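Long-range contacts in D-xylonate dehydratase (Caulobacter crescentus, PDB 5OYN), which catalyses the dehydration of D-xylonate, and of D-gluconate about as efficiently, using a [2Fe-2S] cluster and magnesium: residues P95-F100 / A109-L114; D314-V319 / H382-E387; E330-A335 / E376-Y381. One frame throughout, in Å; residues are numbered along the deposited sequence.

Contact 1. Residues P95-F100 / A109-L114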
# COMPACT_ATOMS: atom_id res chain seq x y z
N PRO A 95 -4.09 6.23 -13.90
CA PRO A 95 -2.94 7.11 -14.07
C PRO A 95 -2.99 7.92 -15.35
O PRO A 95 -3.85 7.70 -16.21
CB PRO A 95 -1.77 6.12 -14.11
CG PRO A 95 -2.35 4.90 -14.76
CD PRO A 95 -3.84 4.89 -14.47
N VAL A 96 -2.06 8.87 -15.47
CA VAL A 96 -1.84 9.65 -16.67
C VAL A 96 -0.36 9.58 -17.02
O VAL A 96 0.45 9.03 -16.28
CB VAL A 96 -2.31 11.12 -16.52
CG1 VAL A 96 -3.81 11.18 -16.45
CG2 VAL A 96 -1.69 11.74 -15.28
N HIS A 97 -0.02 10.14 -18.17
CA HIS A 97 1.37 10.26 -18.56
C HIS A 97 2.13 10.99 -17.45
O HIS A 97 1.66 12.03 -16.96
CB HIS A 97 1.46 11.00 -19.89
CG HIS A 97 2.85 11.15 -20.40
ND1 HIS A 97 3.63 10.08 -20.77
CD2 HIS A 97 3.61 12.26 -20.59
CE1 HIS A 97 4.81 10.52 -21.18
NE2 HIS A 97 4.82 11.84 -21.08
N PRO A 98 3.26 10.47 -16.99
CA PRO A 98 3.98 11.11 -15.89
C PRO A 98 4.75 12.33 -16.35
O PRO A 98 5.20 12.41 -17.50
CB PRO A 98 4.95 10.02 -15.41
CG PRO A 98 5.21 9.21 -16.61
CD PRO A 98 3.87 9.17 -17.34
N ILE A 99 4.90 13.29 -15.44
CA ILE A 99 5.60 14.54 -15.73
C ILE A 99 6.40 14.95 -14.50
O ILE A 99 5.82 15.20 -13.43
CB ILE A 99 4.65 15.67 -16.14
CG1 ILE A 99 3.68 15.23 -17.25
CG2 ILE A 99 5.47 16.90 -16.52
CD1 ILE A 99 2.85 16.36 -17.87
N PHE A 100 7.72 15.04 -14.65
CA PHE A 100 8.64 15.46 -13.60
C PHE A 100 9.52 16.51 -14.24
O PHE A 100 10.44 16.18 -15.00
CB PHE A 100 9.44 14.28 -13.06
CG PHE A 100 10.50 14.65 -12.04
CD1 PHE A 100 10.40 15.83 -11.30
CD2 PHE A 100 11.59 13.82 -11.82
CE1 PHE A 100 11.37 16.17 -10.38
CE2 PHE A 100 12.57 14.15 -10.89
CZ PHE A 100 12.46 15.34 -10.17
N ALA A 109 8.01 20.65 -20.91
CA ALA A 109 6.97 21.32 -21.69
C ALA A 109 6.43 20.41 -22.79
O ALA A 109 5.28 20.58 -23.22
CB ALA A 109 7.51 22.61 -22.29
N LEU A 110 7.23 19.45 -23.24
CA LEU A 110 6.79 18.52 -24.26
C LEU A 110 5.62 17.67 -23.80
O LEU A 110 4.85 17.17 -24.62
CB LEU A 110 7.95 17.62 -24.66
CG LEU A 110 8.90 18.22 -25.69
CD1 LEU A 110 10.05 17.27 -25.94
CD2 LEU A 110 8.12 18.49 -26.95
N ASP A 111 5.48 17.48 -22.49
CA ASP A 111 4.61 16.44 -21.97
C ASP A 111 3.21 16.93 -21.65
O ASP A 111 2.29 16.11 -21.60
CB ASP A 111 5.25 15.83 -20.72
CG ASP A 111 6.37 14.87 -21.07
OD1 ASP A 111 6.28 14.25 -22.16
OD2 ASP A 111 7.34 14.74 -20.29
N ARG A 112 3.03 18.23 -21.44
CA ARG A 112 1.71 18.72 -21.04
C ARG A 112 0.66 18.35 -22.08
O ARG A 112 -0.43 17.88 -21.73
CB ARG A 112 1.76 20.22 -20.83
CG ARG A 112 0.48 20.76 -20.23
CD ARG A 112 0.37 22.25 -20.48
NE ARG A 112 -0.17 22.49 -21.81
CZ ARG A 112 -0.03 23.63 -22.48
NH1 ARG A 112 0.65 24.64 -21.96
NH2 ARG A 112 -0.57 23.75 -23.68
N ASN A 113 0.98 18.53 -23.35
CA ASN A 113 0.01 18.23 -24.39
C ASN A 113 -0.17 16.73 -24.56
O ASN A 113 -1.29 16.25 -24.76
CB ASN A 113 0.43 18.91 -25.70
CG ASN A 113 0.19 20.43 -25.68
OD1 ASN A 113 -0.67 20.94 -24.96
ND2 ASN A 113 0.96 21.15 -26.49
N LEU A 114 0.93 15.97 -24.45
CA LEU A 114 0.85 14.51 -24.53
C LEU A 114 0.02 13.93 -23.40
O LEU A 114 -0.79 13.02 -23.60
CB LEU A 114 2.25 13.90 -24.54
CG LEU A 114 2.36 12.38 -24.53
CD1 LEU A 114 1.57 11.74 -25.65
CD2 LEU A 114 3.82 11.95 -24.59
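H97 lays one face of its imidazole over L114, whose CD2 methyl lies 3.9 Å from the centroid of the H97 ring, a CH-pi contact. Nearer its plane the same ring turns an edge to D111: H97 NE2 donates weakly to D111 OD1 (3.0 Å), the bond bent to 149° and the ring and carboxylate planes 71° apart. With CG anti to the backbone N (chi1 -179°), the imidazole projects across to the other segment and meets both residues, three positions apart. The stronger polar partner of D111 is R104, which forms a salt bridge with OD2, so both carboxylate oxygens are engaged. Were this histidine an alanine, L114 CD2 would probably lose the ring it packs on and D111 OD1 one of its donors. Further along, I99 slides past D111, its CD1 methyl 3.8 Å from D111 CB. The side chain of I99 is about 8 Å from the iron-sulfur cluster, and the next residue, F100, touches it. H97 also packs on G118 of a second subunit. The loop leaves strand 90-95, an outer strand of the four-stranded parallel sheet, and leads into helix 109-125, which packs against helices 141-151 and 564-572.

Contact 2. Residues D314-V319 / H382-E387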
# COMPACT_ATOMS: atom_id res chain seq x y z
N ASP A 314 -0.50 46.76 -13.16
CA ASP A 314 -0.43 47.67 -12.02
C ASP A 314 -0.99 47.05 -10.74
O ASP A 314 -1.45 47.79 -9.86
CB ASP A 314 -1.15 48.98 -12.33
CG ASP A 314 -2.65 48.80 -12.52
OD1 ASP A 314 -3.14 47.64 -12.53
OD2 ASP A 314 -3.35 49.83 -12.67
N ILE A 315 -0.98 45.73 -10.63
CA ILE A 315 -1.26 45.06 -9.36
C ILE A 315 0.02 45.05 -8.53
O ILE A 315 1.08 44.64 -9.04
CB ILE A 315 -1.75 43.64 -9.61
CG1 ILE A 315 -2.97 43.64 -10.54
CG2 ILE A 315 -2.05 42.96 -8.27
CD1 ILE A 315 -4.30 43.69 -9.84
N PRO A 316 -0.02 45.50 -7.27
CA PRO A 316 1.18 45.41 -6.43
C PRO A 316 1.45 43.98 -5.99
O PRO A 316 0.56 43.12 -5.96
CB PRO A 316 0.85 46.31 -5.24
CG PRO A 316 -0.65 46.29 -5.15
CD PRO A 316 -1.18 46.02 -6.55
N LEU A 317 2.71 43.72 -5.65
CA LEU A 317 3.15 42.43 -5.13
C LEU A 317 2.87 42.38 -3.64
O LEU A 317 3.38 43.22 -2.89
CB LEU A 317 4.64 42.24 -5.40
CG LEU A 317 5.30 41.10 -4.63
CD1 LEU A 317 4.80 39.75 -5.14
CD2 LEU A 317 6.81 41.19 -4.70
N ILE A 318 2.09 41.41 -3.18
CA ILE A 318 1.70 41.37 -1.78
C ILE A 318 2.13 40.11 -1.03
O ILE A 318 2.05 40.10 0.20
CB ILE A 318 0.19 41.59 -1.59
CG1 ILE A 318 -0.63 40.71 -2.52
CG2 ILE A 318 -0.15 43.06 -1.79
CD1 ILE A 318 -2.10 40.70 -2.15
N VAL A 319 2.63 39.06 -1.69
CA VAL A 319 3.07 37.87 -0.96
C VAL A 319 4.58 37.88 -0.86
O VAL A 319 5.29 38.05 -1.86
CB VAL A 319 2.54 36.56 -1.60
CG1 VAL A 319 1.08 36.70 -1.98
CG2 VAL A 319 3.39 36.10 -2.77
N HIS A 382 -2.52 48.42 -0.08
CA HIS A 382 -2.13 49.82 -0.21
C HIS A 382 -0.73 50.10 0.30
O HIS A 382 -0.10 51.04 -0.18
CB HIS A 382 -3.15 50.71 0.47
CG HIS A 382 -4.40 50.87 -0.33
ND1 HIS A 382 -4.37 51.11 -1.69
CD2 HIS A 382 -5.71 50.75 0.00
CE1 HIS A 382 -5.61 51.17 -2.15
NE2 HIS A 382 -6.44 50.95 -1.14
N GLU A 383 -0.22 49.31 1.24
CA GLU A 383 1.19 49.38 1.66
C GLU A 383 1.85 48.06 1.28
O GLU A 383 2.16 47.22 2.15
CB GLU A 383 1.33 49.66 3.16
CG GLU A 383 0.54 50.86 3.72
CD GLU A 383 0.61 52.13 2.84
OE1 GLU A 383 -0.41 52.46 2.19
OE2 GLU A 383 1.68 52.78 2.79
N PRO A 384 2.09 47.83 -0.02
CA PRO A 384 2.57 46.52 -0.46
C PRO A 384 4.09 46.43 -0.48
O PRO A 384 4.79 47.25 0.11
CB PRO A 384 2.00 46.41 -1.87
CG PRO A 384 2.08 47.81 -2.37
CD PRO A 384 1.87 48.72 -1.17
N LEU A 385 4.60 45.42 -1.17
CA LEU A 385 6.04 45.16 -1.21
C LEU A 385 6.72 45.87 -2.35
O LEU A 385 7.90 46.23 -2.23
CB LEU A 385 6.30 43.66 -1.37
CG LEU A 385 6.48 42.78 -0.15
CD1 LEU A 385 6.48 41.36 -0.64
CD2 LEU A 385 7.79 43.11 0.55
N ALA A 386 5.99 46.04 -3.45
CA ALA A 386 6.46 46.62 -4.69
C ALA A 386 5.23 46.92 -5.53
O ALA A 386 4.27 46.14 -5.50
CB ALA A 386 7.39 45.67 -5.46
N GLU A 387 5.25 48.04 -6.24
CA GLU A 387 4.15 48.34 -7.13
C GLU A 387 4.44 47.78 -8.52
O GLU A 387 5.52 47.26 -8.79
CB GLU A 387 3.88 49.84 -7.15
CG GLU A 387 3.21 50.33 -5.87
CD GLU A 387 3.35 51.83 -5.66
OE1 GLU A 387 3.29 52.58 -6.67
OE2 GLU A 387 3.53 52.25 -4.49
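P316 is the first residue of 314-319 to meet the other segment. Its CB lies 3.5 Å from P384 CG, so the two pyrrolidine rings touch through carbon atoms and cross at a slant, while its CA faces the carbonyl oxygen of A386. Next comes L317, whose backbone makes both hydrogen bonds of the contact. L317 N donates to A386 O at 2.9 Å, and L317 O accepts from L385 N at 3.0 Å, the N-H...O angle being 159° in each. One residue is thus gripped through both its peptide groups, and its side chain, with CG anti to the backbone N (chi1 166°), brings CD2 to 4.1 Å from L385 CD1. I318 turns the other way, toward helices 270-282 and 337-347, yet its CG2 branch still reaches back to P384 CB at 4.0 Å. At V319 the backbone takes over: V319 O lies 3.7 Å from L385 CD1. I315 bonds through its backbone to A389, and I318 to A282 and F379, so further backbone bonds tie the first segment to its surroundings. The arrangement is that of two irregular loops joined by two backbone hydrogen bonds through one residue, L317, with proline and leucine packing beside them, and it ties a part of the N-terminal dehydratase family region to the start of the C-terminal one, away from the cluster and the magnesium.

Contact 3. Residues E330-A335 / E376-Y381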
# COMPACT_ATOMS: atom_id res chain seq x y z
N GLU A 330 5.43 27.32 3.47
CA GLU A 330 4.86 27.14 4.80
C GLU A 330 4.34 28.45 5.36
O GLU A 330 3.20 28.52 5.84
CB GLU A 330 5.89 26.54 5.74
CG GLU A 330 6.14 25.05 5.53
CD GLU A 330 6.73 24.41 6.76
OE1 GLU A 330 5.94 24.18 7.70
OE2 GLU A 330 7.97 24.17 6.81
N ARG A 331 5.16 29.50 5.33
CA ARG A 331 4.71 30.78 5.86
C ARG A 331 3.53 31.33 5.05
O ARG A 331 2.58 31.89 5.61
CB ARG A 331 5.86 31.78 5.88
CG ARG A 331 6.90 31.51 6.97
CD ARG A 331 6.32 31.65 8.38
NE ARG A 331 5.79 32.98 8.70
CZ ARG A 331 6.51 34.01 9.16
NH1 ARG A 331 7.82 33.90 9.33
NH2 ARG A 331 5.92 35.16 9.46
N PHE A 332 3.56 31.13 3.72
CA PHE A 332 2.47 31.61 2.89
C PHE A 332 1.15 30.98 3.32
O PHE A 332 0.15 31.69 3.54
CB PHE A 332 2.77 31.32 1.42
CG PHE A 332 1.66 31.73 0.48
CD1 PHE A 332 1.11 33.01 0.56
CD2 PHE A 332 1.17 30.84 -0.46
CE1 PHE A 332 0.09 33.38 -0.28
CE2 PHE A 332 0.14 31.21 -1.31
CZ PHE A 332 -0.40 32.48 -1.22
N HIS A 333 1.13 29.66 3.49
CA HIS A 333 -0.13 28.99 3.81
C HIS A 333 -0.59 29.32 5.23
O HIS A 333 -1.80 29.45 5.48
CB HIS A 333 0.00 27.48 3.62
CG HIS A 333 -1.12 26.71 4.23
ND1 HIS A 333 -1.05 26.16 5.49
CD2 HIS A 333 -2.38 26.47 3.78
CE1 HIS A 333 -2.21 25.59 5.79
NE2 HIS A 333 -3.03 25.76 4.77
N ARG A 334 0.33 29.46 6.17
CA ARG A 334 -0.05 29.86 7.52
C ARG A 334 -0.61 31.27 7.55
O ARG A 334 -1.45 31.59 8.40
CB ARG A 334 1.16 29.75 8.44
CG ARG A 334 0.85 29.70 9.92
CD ARG A 334 1.75 28.64 10.60
NE ARG A 334 3.16 29.03 10.61
CZ ARG A 334 4.15 28.23 10.22
NH1 ARG A 334 3.88 27.01 9.79
NH2 ARG A 334 5.41 28.67 10.24
N ALA A 335 -0.14 32.15 6.65
CA ALA A 335 -0.69 33.50 6.51
C ALA A 335 -2.07 33.52 5.87
O ALA A 335 -2.74 34.56 5.94
CB ALA A 335 0.27 34.36 5.68
N GLU A 376 3.51 40.07 7.85
CA GLU A 376 4.91 39.92 7.44
C GLU A 376 5.02 39.19 6.11
O GLU A 376 6.07 39.27 5.44
CB GLU A 376 5.70 39.14 8.51
CG GLU A 376 6.70 39.95 9.37
CD GLU A 376 7.22 39.18 10.62
OE1 GLU A 376 7.18 37.92 10.65
OE2 GLU A 376 7.68 39.84 11.59
N VAL A 377 3.96 38.50 5.71
CA VAL A 377 4.01 37.53 4.62
C VAL A 377 3.08 37.94 3.49
O VAL A 377 3.46 37.89 2.31
CB VAL A 377 3.65 36.11 5.13
CG1 VAL A 377 3.80 35.07 4.03
CG2 VAL A 377 4.47 35.76 6.34
N ILE A 378 1.86 38.34 3.83
CA ILE A 378 0.91 38.84 2.85
C ILE A 378 0.65 40.31 3.18
O ILE A 378 -0.05 40.63 4.15
CB ILE A 378 -0.38 38.02 2.84
CG1 ILE A 378 -0.05 36.59 2.42
CG2 ILE A 378 -1.39 38.68 1.93
CD1 ILE A 378 -1.21 35.63 2.53
N PHE A 379 1.24 41.20 2.39
CA PHE A 379 1.18 42.63 2.65
C PHE A 379 -0.19 43.20 2.29
O PHE A 379 -0.91 42.65 1.45
CB PHE A 379 2.27 43.35 1.88
CG PHE A 379 3.61 43.29 2.54
CD1 PHE A 379 4.00 42.15 3.25
CD2 PHE A 379 4.48 44.35 2.45
CE1 PHE A 379 5.24 42.09 3.86
CE2 PHE A 379 5.72 44.29 3.06
CZ PHE A 379 6.10 43.16 3.76
N PRO A 380 -0.57 44.31 2.94
CA PRO A 380 -1.81 44.99 2.55
C PRO A 380 -1.66 45.64 1.19
O PRO A 380 -0.58 46.11 0.83
CB PRO A 380 -2.02 46.03 3.67
CG PRO A 380 -0.67 46.27 4.22
CD PRO A 380 0.13 45.00 4.04
N TYR A 381 -2.74 45.62 0.42
CA TYR A 381 -2.73 46.14 -0.94
C TYR A 381 -2.15 47.54 -1.02
O TYR A 381 -1.36 47.85 -1.92
CB TYR A 381 -4.16 46.12 -1.50
CG TYR A 381 -4.25 46.32 -2.99
CD1 TYR A 381 -4.10 47.58 -3.57
CD2 TYR A 381 -4.51 45.24 -3.83
CE1 TYR A 381 -4.19 47.76 -4.94
CE2 TYR A 381 -4.61 45.42 -5.20
CZ TYR A 381 -4.44 46.67 -5.75
OH TYR A 381 -4.54 46.84 -7.11
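Helix-to-loop packing, with an apolar core and a salt bridge at its border, joins helix 329-335 to the segment 376-381, which lies in the loop between helix 363-367 and strand 392-393. V377 is the central residue of the loop side. Its two methyls part: CG1, anti to the backbone N (chi1 -175°), lies along the helix backbone 3.9 Å from F332 CA, whereas CG2 comes up obliquely to the guanidinium of R331, 3.5 Å from NH2. At the fork, V377 CB stands 3.8 Å from the methyl of A335. That small side chain serves two neighbours, since A335 CB also meets I378 CD1 at 3.7 Å. The end of I378 in turn reaches the F332 ring at an oblique angle, with I378 CD1 3.8 Å from F332 CE1. F332 and I378 additionally touch V341 and A340 of helix 337-347, so the apolar cluster is shared by a third element of the fold. A335 and V377 also make backbone bonds, to S373 and N320 respectively.

At the border, the R331 chain bends at both chi2 and chi3, which brings its guanidinium beside V377. Its stronger partner is D374, just before the loop segment, and Y327 adds a cation-pi contact; two acidic residues therefore probably share the positive charge. The bond to E376 is nearly straight: R331 NH2 donates at 3.3 Å and 165° to the anti lone pair of E376 OE1, which lies in the guanidinium plane although the carboxylate itself is turned 60° from it.

Overall arrangement
Along the chain contact 1 closes first; contact 2 then opens, and contact 3 forms within the span that contact 2 brackets. Contacts 2 and 3 are neighbours, their centres 13 Å apart, and they use successive parts of the same two regions: 314-319 lies in the loop before helix 329-335, while the loop segment 376-381 runs directly into 382-387. They also meet where P316 packs on Y381 and L385 on F379, with helix 337-347 bordering both. Contact 1 lies across the chain's centre, beside the parallel sheet. The enzyme thus combines local packing near its iron-sulfur cluster with a separate join, about 32 Å or more away between centres, linking its two family regions.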